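PrgA (PDB 6Z9K) is a cell-wall-anchored enterococcal surface protein that extends far outside the cell and provides surface exclusion against unwanted conjugation, the part here being its CAP domain. Local coordinates at residues E9-H13 with M236-L242; L38-L43 with V172-D177; S166-L171 with K211-I215. One frame throughout, in Å; residues are numbered along the deposited sequence.

Contact 1 (E9-H13 with M236-L242); sequences ELKGH and MKSKEEL
His13 makes the one direct hydrogen bond between 9-13 and 236-242: its NE2 donates to Lys237 O over 2.8 Å. The N-H points almost straight at the oxygen (176°), which lies in the plane of the imidazole, and the donor lies in the plane of the carbonyl. ND1 is bonded to the backbone N of Gly15, so both ring nitrogens are engaged and the rotation of the ring is fixed. This pattern is consistent with a neutral ring carrying its proton on NE2.

The same ring also takes aliphatic and sulfur contacts. The CG methylene of Lys239 lies over one face, 3.5 Å from the ring centroid, a CH-pi contact, while Met236 SD approaches obliquely. Beyond CG the lysine bends (chi3 -98°) and takes its ammonium to Asn17 OD1 and to a water that lies 2.8 Å from NZ and 2.7 Å from His13 O.

Leu242 CB and Leu10 CD2 form an apolar pair at 4.1 Å. Glu9 lays its CG (3.8 Å) and its carboxylate against Leu242 CD1 in van der Waals contact.

Ser238 and Glu241 start helix 239-245 with a capping box: Glu241 N donates to Ser238 OG at 2.9 Å, and Ser238 N donates back to Glu241 OE1 at 3.0 Å, from above the carboxylate plane. The contact thus pins the N-terminal turn to this last helix, and Met236 and Ser238 rest on helix 70-90 through Glu82, Leu83 and Asp86.

Contact 2 (L38-L43 with V172-D177); sequences LEKTAL and VNMLFD
Phe176, with the largest buried area here, presents one face of its ring to Ala42. Ala42 CB sits over that face, 3.6 Å from the ring centroid and 19° off the normal, shifted toward the CG rim. A methyl group suits this place, because it lets the backbone of helix 32-45 come close to a broad aromatic surface. On the opposite face lies CB of Leu175, the preceding residue, so the ring is clamped between two aliphatic groups; Leu38 CD2 adds an oblique contact.

Leu43 is the second large contributor. Its branched end reaches across to the other helix, where CD2 lies 4.0 Å from Val172 CG1 and CD1 passes 4.0 Å from Asp177 CG, the side chains of Leu43 and Asp177 crossing nearly at right angles. CG stands anti to the carbonyl carbon (chi1 -70°), an orientation that carries both methyls over the end of the opposing helix.

Glu39 lies against the backbone of Phe176, its CG 3.1 Å from Phe176 O, a buried carbonyl without a polar partner. Its carboxylate faces that of Asp177, OE1 and OD1 being 4.3 Å apart. Two waters, each donating to both oxygens, bridge these like charges and would soften their repulsion; Arg180 pairs with Asp177 OD2, and Tyr26 and Tyr183 bond Glu39 OE2.

The two short helical segments run nearly antiparallel (159°), and their axes approach to 10.0 Å. Phe22 meets Phe176 edge-to-face, Pro19 packs near Leu38, and the Met174 side chain touches helix 184-189, which carries the magnesium ligand His185.

Contact 3 (S166-L171 with K211-I215); sequences SIRKML and KIHII
A single thioether sulfur, Met170 SD, is set between two isoleucines of the facing strand, 3.8 Å from Ile212 CG2 and 4.0 Å from Ile214 CD1. The first torsion of Met170 sets CG anti to the backbone N (chi1 176°), sending the chain from the helix to the sheet, where the sulfur serves both residues. Met170 and Ile212 reach toward each other tip to tip, but the modelled place of the Met170 CE methyl is doubtful, since it falls too close to Ile212 CD1.

Ile212 and Ile214 suit this face because residues two apart on a strand turn to the same side; beta-branched residues fit a strand well, and these two present their methyl ends to the helix. Ile212 CD1 also lies 4.1 Å from Ile167 CG1 and touches Ser166 CB at the same spacing. One helical turn on from Ile167, Leu171 CD2 meets Ile214 CD1 at 3.8 Å. Ser166 can belong among these apolar groups since its hydroxyl bonds chiefly to Thr162 O, one turn back in the same helix, with Tyr150 O also in reach.

The segment axes are 10.4 Å apart and cross at -62°. Strand 211-217 is the middle of a three-stranded antiparallel sheet; the alternate residues His213 and Ile215 pack against helix 100-112 on its other face. Helices thus cover both sides, as in the alpha-beta-alpha sandwich of CAP domains.

With aliphatic groups and one thioether as the touching parts, the helix and strand are held by shape and by exclusion of water rather than by directional bonds, and the buried face has no charge to neutralise.

Overall arrangement
From the N terminus the chain first passes through 9-13, which is met again only when 236-242 returns, so contact 1 closes a loop around nearly the whole domain and joins its two ends. Both other contacts nest inside that loop. Helix 32-45 comes next and waits for the end of helix 160-176 to close contact 2. The preceding turns, 166-171, pair later with strand 211-217 in contact 3. Contacts 2 and 3 therefore cross along the chain, and helix 160-176 is their shared element, linking an N-terminal helix to the central sheet. Contact 1 stays apart, its centre about 20 Å from that of contact 2.

Contact 1 (E9-H13 with M236-L242)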
# COMPACT_ATOMS: atom_id res chain seq x y z
N GLU A 9 -23.23 2.24 -0.77
CA GLU A 9 -22.03 2.03 0.08
C GLU A 9 -21.44 0.63 -0.16
O GLU A 9 -20.20 0.51 -0.21
CB GLU A 9 -22.42 2.24 1.55
CG GLU A 9 -21.27 2.08 2.53
CD GLU A 9 -21.54 2.71 3.88
OE1 GLU A 9 -22.55 3.44 4.00
OE2 GLU A 9 -20.75 2.49 4.82
N LEU A 10 -22.29 -0.39 -0.30
CA LEU A 10 -21.81 -1.79 -0.33
C LEU A 10 -21.27 -2.11 -1.72
O LEU A 10 -20.19 -2.68 -1.77
CB LEU A 10 -22.90 -2.76 0.13
CG LEU A 10 -22.91 -3.05 1.63
CD1 LEU A 10 -24.18 -3.79 2.04
CD2 LEU A 10 -21.68 -3.85 2.07
N LYS A 11 -21.94 -1.72 -2.81
CA LYS A 11 -21.44 -2.04 -4.19
C LYS A 11 -20.07 -1.37 -4.42
O LYS A 11 -19.24 -1.97 -5.15
CB LYS A 11 -22.43 -1.63 -5.29
CG LYS A 11 -22.54 -0.14 -5.59
CD LYS A 11 -23.65 0.19 -6.58
CE LYS A 11 -25.04 -0.10 -6.04
NZ LYS A 11 -26.09 0.56 -6.86
N GLY A 12 -19.86 -0.20 -3.79
CA GLY A 12 -18.63 0.60 -3.92
C GLY A 12 -17.58 0.27 -2.87
O GLY A 12 -16.47 0.80 -2.95
N HIS A 13 -17.89 -0.61 -1.91
CA HIS A 13 -16.99 -0.90 -0.77
C HIS A 13 -15.77 -1.60 -1.35
O HIS A 13 -15.93 -2.63 -2.01
CB HIS A 13 -17.65 -1.78 0.31
CG HIS A 13 -16.89 -1.86 1.59
ND1 HIS A 13 -15.68 -2.50 1.67
CD2 HIS A 13 -17.15 -1.42 2.85
CE1 HIS A 13 -15.23 -2.44 2.92
NE2 HIS A 13 -16.13 -1.79 3.66
N MET A 236 -11.74 1.66 8.25
CA MET A 236 -13.04 1.71 7.53
C MET A 236 -13.93 0.61 8.12
O MET A 236 -13.40 -0.40 8.57
CB MET A 236 -12.85 1.47 6.02
CG MET A 236 -12.44 0.06 5.70
SD MET A 236 -11.84 -0.28 4.04
CE MET A 236 -12.82 0.82 3.06
N LYS A 237 -15.27 0.76 8.07
CA LYS A 237 -16.17 -0.34 8.51
C LYS A 237 -15.97 -1.52 7.56
O LYS A 237 -15.83 -1.25 6.37
CB LYS A 237 -17.63 0.12 8.55
CG LYS A 237 -18.13 0.57 9.92
CD LYS A 237 -19.25 -0.31 10.46
CE LYS A 237 -19.57 -0.08 11.92
NZ LYS A 237 -20.57 0.99 12.11
N SER A 238 -15.85 -2.74 8.07
CA SER A 238 -15.67 -3.94 7.23
C SER A 238 -16.98 -4.22 6.51
O SER A 238 -18.03 -3.77 7.00
CB SER A 238 -15.19 -5.15 8.00
OG SER A 238 -16.25 -5.75 8.75
N LYS A 239 -16.92 -4.92 5.38
CA LYS A 239 -18.15 -5.35 4.68
C LYS A 239 -19.00 -6.21 5.61
O LYS A 239 -20.25 -6.05 5.62
CB LYS A 239 -17.78 -6.14 3.43
CG LYS A 239 -17.50 -5.28 2.23
CD LYS A 239 -17.80 -6.03 0.93
CE LYS A 239 -16.53 -6.59 0.36
NZ LYS A 239 -16.77 -7.04 -1.01
N GLU A 240 -18.34 -7.07 6.37
CA GLU A 240 -19.00 -8.03 7.29
C GLU A 240 -19.73 -7.27 8.41
O GLU A 240 -20.92 -7.63 8.69
CB GLU A 240 -17.95 -9.04 7.79
CG GLU A 240 -17.46 -9.98 6.70
CD GLU A 240 -16.34 -9.46 5.80
OE1 GLU A 240 -15.78 -8.41 6.11
OE2 GLU A 240 -16.06 -10.09 4.76
N GLU A 241 -19.10 -6.24 8.99
CA GLU A 241 -19.75 -5.31 9.96
C GLU A 241 -20.98 -4.66 9.32
O GLU A 241 -22.03 -4.66 9.97
CB GLU A 241 -18.80 -4.22 10.46
CG GLU A 241 -17.85 -4.70 11.55
CD GLU A 241 -16.49 -4.01 11.59
OE1 GLU A 241 -16.34 -2.91 10.98
OE2 GLU A 241 -15.55 -4.59 12.23
N LEU A 242 -20.86 -4.14 8.09
CA LEU A 242 -21.96 -3.43 7.37
C LEU A 242 -23.11 -4.39 7.07
O LEU A 242 -24.26 -3.99 7.29
CB LEU A 242 -21.46 -2.85 6.05
CG LEU A 242 -20.64 -1.56 6.16
CD1 LEU A 242 -20.54 -0.90 4.78
CD2 LEU A 242 -21.24 -0.59 7.18
O HOH W 1 -17.95 -4.43 -2.67
O HOH W 2 -14.98 -5.17 -2.07

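Contact 2 (L38-L43 with V172-D177)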
# COMPACT_ATOMS: atom_id res chain seq x y z
N LEU A 38 -6.28 -21.28 -3.35
CA LEU A 38 -6.43 -20.00 -2.61
C LEU A 38 -6.18 -18.84 -3.56
O LEU A 38 -6.97 -17.84 -3.53
CB LEU A 38 -5.49 -19.94 -1.42
CG LEU A 38 -5.54 -18.68 -0.55
CD1 LEU A 38 -5.12 -18.99 0.87
CD2 LEU A 38 -4.64 -17.58 -1.10
N GLU A 39 -5.07 -18.90 -4.30
CA GLU A 39 -4.68 -17.76 -5.15
C GLU A 39 -5.69 -17.62 -6.29
O GLU A 39 -6.12 -16.47 -6.59
CB GLU A 39 -3.24 -17.91 -5.59
CG GLU A 39 -2.28 -17.89 -4.44
CD GLU A 39 -0.82 -17.76 -4.81
OE1 GLU A 39 -0.49 -18.02 -6.01
OE2 GLU A 39 -0.04 -17.51 -3.90
N LYS A 40 -6.12 -18.72 -6.88
CA LYS A 40 -7.08 -18.63 -8.01
C LYS A 40 -8.40 -18.04 -7.51
O LYS A 40 -8.96 -17.10 -8.17
CB LYS A 40 -7.27 -20.00 -8.65
CG LYS A 40 -8.24 -20.01 -9.81
CD LYS A 40 -8.48 -21.41 -10.29
CE LYS A 40 -9.53 -21.49 -11.39
NZ LYS A 40 -8.83 -21.42 -12.69
N THR A 41 -8.85 -18.49 -6.35
CA THR A 41 -10.12 -18.04 -5.72
C THR A 41 -9.98 -16.53 -5.43
O THR A 41 -10.86 -15.71 -5.75
CB THR A 41 -10.40 -18.79 -4.41
OG1 THR A 41 -10.60 -20.15 -4.76
CG2 THR A 41 -11.60 -18.26 -3.66
N ALA A 42 -8.93 -16.17 -4.72
CA ALA A 42 -8.79 -14.80 -4.24
C ALA A 42 -8.65 -13.83 -5.43
O ALA A 42 -9.18 -12.72 -5.35
CB ALA A 42 -7.59 -14.69 -3.37
N LEU A 43 -7.90 -14.19 -6.46
CA LEU A 43 -7.76 -13.24 -7.62
C LEU A 43 -9.10 -13.08 -8.34
O LEU A 43 -9.48 -11.94 -8.67
CB LEU A 43 -6.68 -13.76 -8.57
CG LEU A 43 -5.26 -13.68 -8.03
CD1 LEU A 43 -4.30 -14.46 -8.89
CD2 LEU A 43 -4.78 -12.23 -7.90
N VAL A 172 -3.92 -6.47 -3.94
CA VAL A 172 -4.50 -7.81 -4.27
C VAL A 172 -3.37 -8.68 -4.78
O VAL A 172 -3.28 -9.85 -4.39
CB VAL A 172 -5.67 -7.67 -5.25
CG1 VAL A 172 -6.05 -8.94 -5.93
CG2 VAL A 172 -6.87 -7.02 -4.58
N ASN A 173 -2.55 -8.12 -5.64
CA ASN A 173 -1.46 -8.91 -6.28
C ASN A 173 -0.40 -9.27 -5.25
O ASN A 173 0.14 -10.41 -5.37
CB ASN A 173 -0.88 -8.14 -7.47
CG ASN A 173 -1.76 -8.21 -8.69
OD1 ASN A 173 -2.70 -9.01 -8.77
ND2 ASN A 173 -1.42 -7.35 -9.65
N MET A 174 -0.13 -8.41 -4.29
CA MET A 174 0.88 -8.69 -3.27
C MET A 174 0.33 -9.69 -2.25
O MET A 174 1.10 -10.52 -1.80
CB MET A 174 1.33 -7.42 -2.59
CG MET A 174 2.20 -6.59 -3.52
SD MET A 174 2.70 -5.03 -2.72
CE MET A 174 3.91 -4.47 -3.91
N LEU A 175 -0.96 -9.61 -1.91
CA LEU A 175 -1.53 -10.56 -0.92
C LEU A 175 -1.77 -11.94 -1.54
O LEU A 175 -1.69 -12.91 -0.78
CB LEU A 175 -2.83 -9.99 -0.38
CG LEU A 175 -2.69 -8.71 0.40
CD1 LEU A 175 -4.06 -8.10 0.68
CD2 LEU A 175 -1.97 -8.93 1.70
N PHE A 176 -2.13 -12.05 -2.82
CA PHE A 176 -2.63 -13.33 -3.38
C PHE A 176 -1.87 -13.83 -4.60
O PHE A 176 -2.24 -14.90 -5.09
CB PHE A 176 -4.12 -13.21 -3.72
CG PHE A 176 -4.96 -12.65 -2.63
CD1 PHE A 176 -4.99 -13.24 -1.36
CD2 PHE A 176 -5.81 -11.59 -2.89
CE1 PHE A 176 -5.78 -12.70 -0.36
CE2 PHE A 176 -6.58 -11.06 -1.88
CZ PHE A 176 -6.60 -11.62 -0.63
N ASP A 177 -0.88 -13.09 -5.12
CA ASP A 177 -0.20 -13.54 -6.36
C ASP A 177 1.27 -13.22 -6.26
O ASP A 177 1.85 -12.84 -7.28
CB ASP A 177 -0.87 -12.94 -7.59
CG ASP A 177 -0.43 -13.63 -8.85
OD1 ASP A 177 -0.04 -14.81 -8.76
OD2 ASP A 177 -0.50 -12.97 -9.89
O HOH W 3 1.61 -16.44 -6.93
O HOH W 4 -1.45 -17.16 -8.56

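Contact 3 (S166-L171 with K211-I215)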
# COMPACT_ATOMS: atom_id res chain seq x y z
N SER A 166 -5.43 1.35 -9.01
CA SER A 166 -4.08 0.76 -9.11
C SER A 166 -3.63 0.26 -7.73
O SER A 166 -3.00 -0.79 -7.63
CB SER A 166 -3.14 1.83 -9.64
OG SER A 166 -3.47 2.17 -10.99
N ILE A 167 -3.86 1.06 -6.71
CA ILE A 167 -3.43 0.69 -5.34
C ILE A 167 -4.16 -0.57 -4.91
O ILE A 167 -3.50 -1.49 -4.35
CB ILE A 167 -3.59 1.87 -4.36
CG1 ILE A 167 -2.56 2.95 -4.66
CG2 ILE A 167 -3.55 1.34 -2.94
CD1 ILE A 167 -2.84 4.24 -3.99
N ARG A 168 -5.46 -0.66 -5.14
CA ARG A 168 -6.15 -1.89 -4.68
C ARG A 168 -5.60 -3.08 -5.48
O ARG A 168 -5.44 -4.14 -4.89
CB ARG A 168 -7.65 -1.75 -4.83
CG ARG A 168 -8.39 -2.93 -4.20
CD ARG A 168 -9.88 -2.83 -4.52
NE ARG A 168 -10.66 -3.86 -3.84
CZ ARG A 168 -10.92 -5.08 -4.30
NH1 ARG A 168 -10.52 -5.47 -5.48
NH2 ARG A 168 -11.66 -5.91 -3.59
N LYS A 169 -5.38 -2.96 -6.78
CA LYS A 169 -4.89 -4.07 -7.64
C LYS A 169 -3.51 -4.47 -7.12
O LYS A 169 -3.22 -5.67 -7.03
CB LYS A 169 -4.83 -3.64 -9.11
CG LYS A 169 -4.51 -4.81 -10.04
CD LYS A 169 -4.65 -4.42 -11.48
CE LYS A 169 -3.92 -5.37 -12.40
NZ LYS A 169 -3.74 -4.79 -13.77
N MET A 170 -2.67 -3.49 -6.81
CA MET A 170 -1.33 -3.77 -6.24
C MET A 170 -1.44 -4.55 -4.94
O MET A 170 -0.73 -5.56 -4.77
CB MET A 170 -0.57 -2.45 -6.03
CG MET A 170 0.75 -2.64 -5.37
SD MET A 170 1.47 -1.03 -4.98
CE MET A 170 0.26 0.03 -5.73
N LEU A 171 -2.32 -4.16 -4.02
CA LEU A 171 -2.44 -4.92 -2.76
C LEU A 171 -2.95 -6.32 -3.04
O LEU A 171 -2.47 -7.24 -2.40
CB LEU A 171 -3.38 -4.17 -1.80
CG LEU A 171 -2.85 -2.84 -1.24
CD1 LEU A 171 -3.93 -2.10 -0.47
CD2 LEU A 171 -1.60 -3.07 -0.40
N LYS A 211 5.58 4.82 -10.34
CA LYS A 211 5.66 3.88 -9.21
C LYS A 211 4.72 4.28 -8.09
O LYS A 211 4.39 5.46 -7.93
CB LYS A 211 7.06 3.96 -8.60
CG LYS A 211 8.15 3.45 -9.52
CD LYS A 211 9.50 3.85 -8.92
CE LYS A 211 10.61 3.58 -9.87
NZ LYS A 211 11.90 4.08 -9.34
N ILE A 212 4.35 3.23 -7.37
CA ILE A 212 3.67 3.37 -6.06
C ILE A 212 4.62 2.83 -5.01
O ILE A 212 5.00 1.65 -5.07
CB ILE A 212 2.36 2.59 -6.04
CG1 ILE A 212 1.46 2.99 -7.22
CG2 ILE A 212 1.73 2.76 -4.65
CD1 ILE A 212 0.26 2.07 -7.44
N HIS A 213 4.93 3.64 -4.01
CA HIS A 213 5.82 3.27 -2.88
C HIS A 213 4.96 3.12 -1.62
O HIS A 213 4.44 4.13 -1.15
CB HIS A 213 6.90 4.36 -2.63
CG HIS A 213 7.72 4.77 -3.82
ND1 HIS A 213 9.04 4.36 -3.98
CD2 HIS A 213 7.46 5.60 -4.86
CE1 HIS A 213 9.52 4.89 -5.11
NE2 HIS A 213 8.58 5.65 -5.66
N ILE A 214 4.81 1.90 -1.14
CA ILE A 214 4.16 1.65 0.16
C ILE A 214 5.26 1.49 1.21
O ILE A 214 6.03 0.56 1.15
CB ILE A 214 3.20 0.44 0.08
CG1 ILE A 214 2.09 0.69 -0.94
CG2 ILE A 214 2.66 0.16 1.49
CD1 ILE A 214 1.02 -0.42 -1.03
N ILE A 215 5.34 2.46 2.11
CA ILE A 215 6.37 2.58 3.16
C ILE A 215 5.72 2.22 4.51
O ILE A 215 4.71 2.82 4.86
CB ILE A 215 7.01 3.97 3.14
CG1 ILE A 215 7.52 4.34 1.73
CG2 ILE A 215 8.09 3.99 4.20
CD1 ILE A 215 8.38 3.33 1.09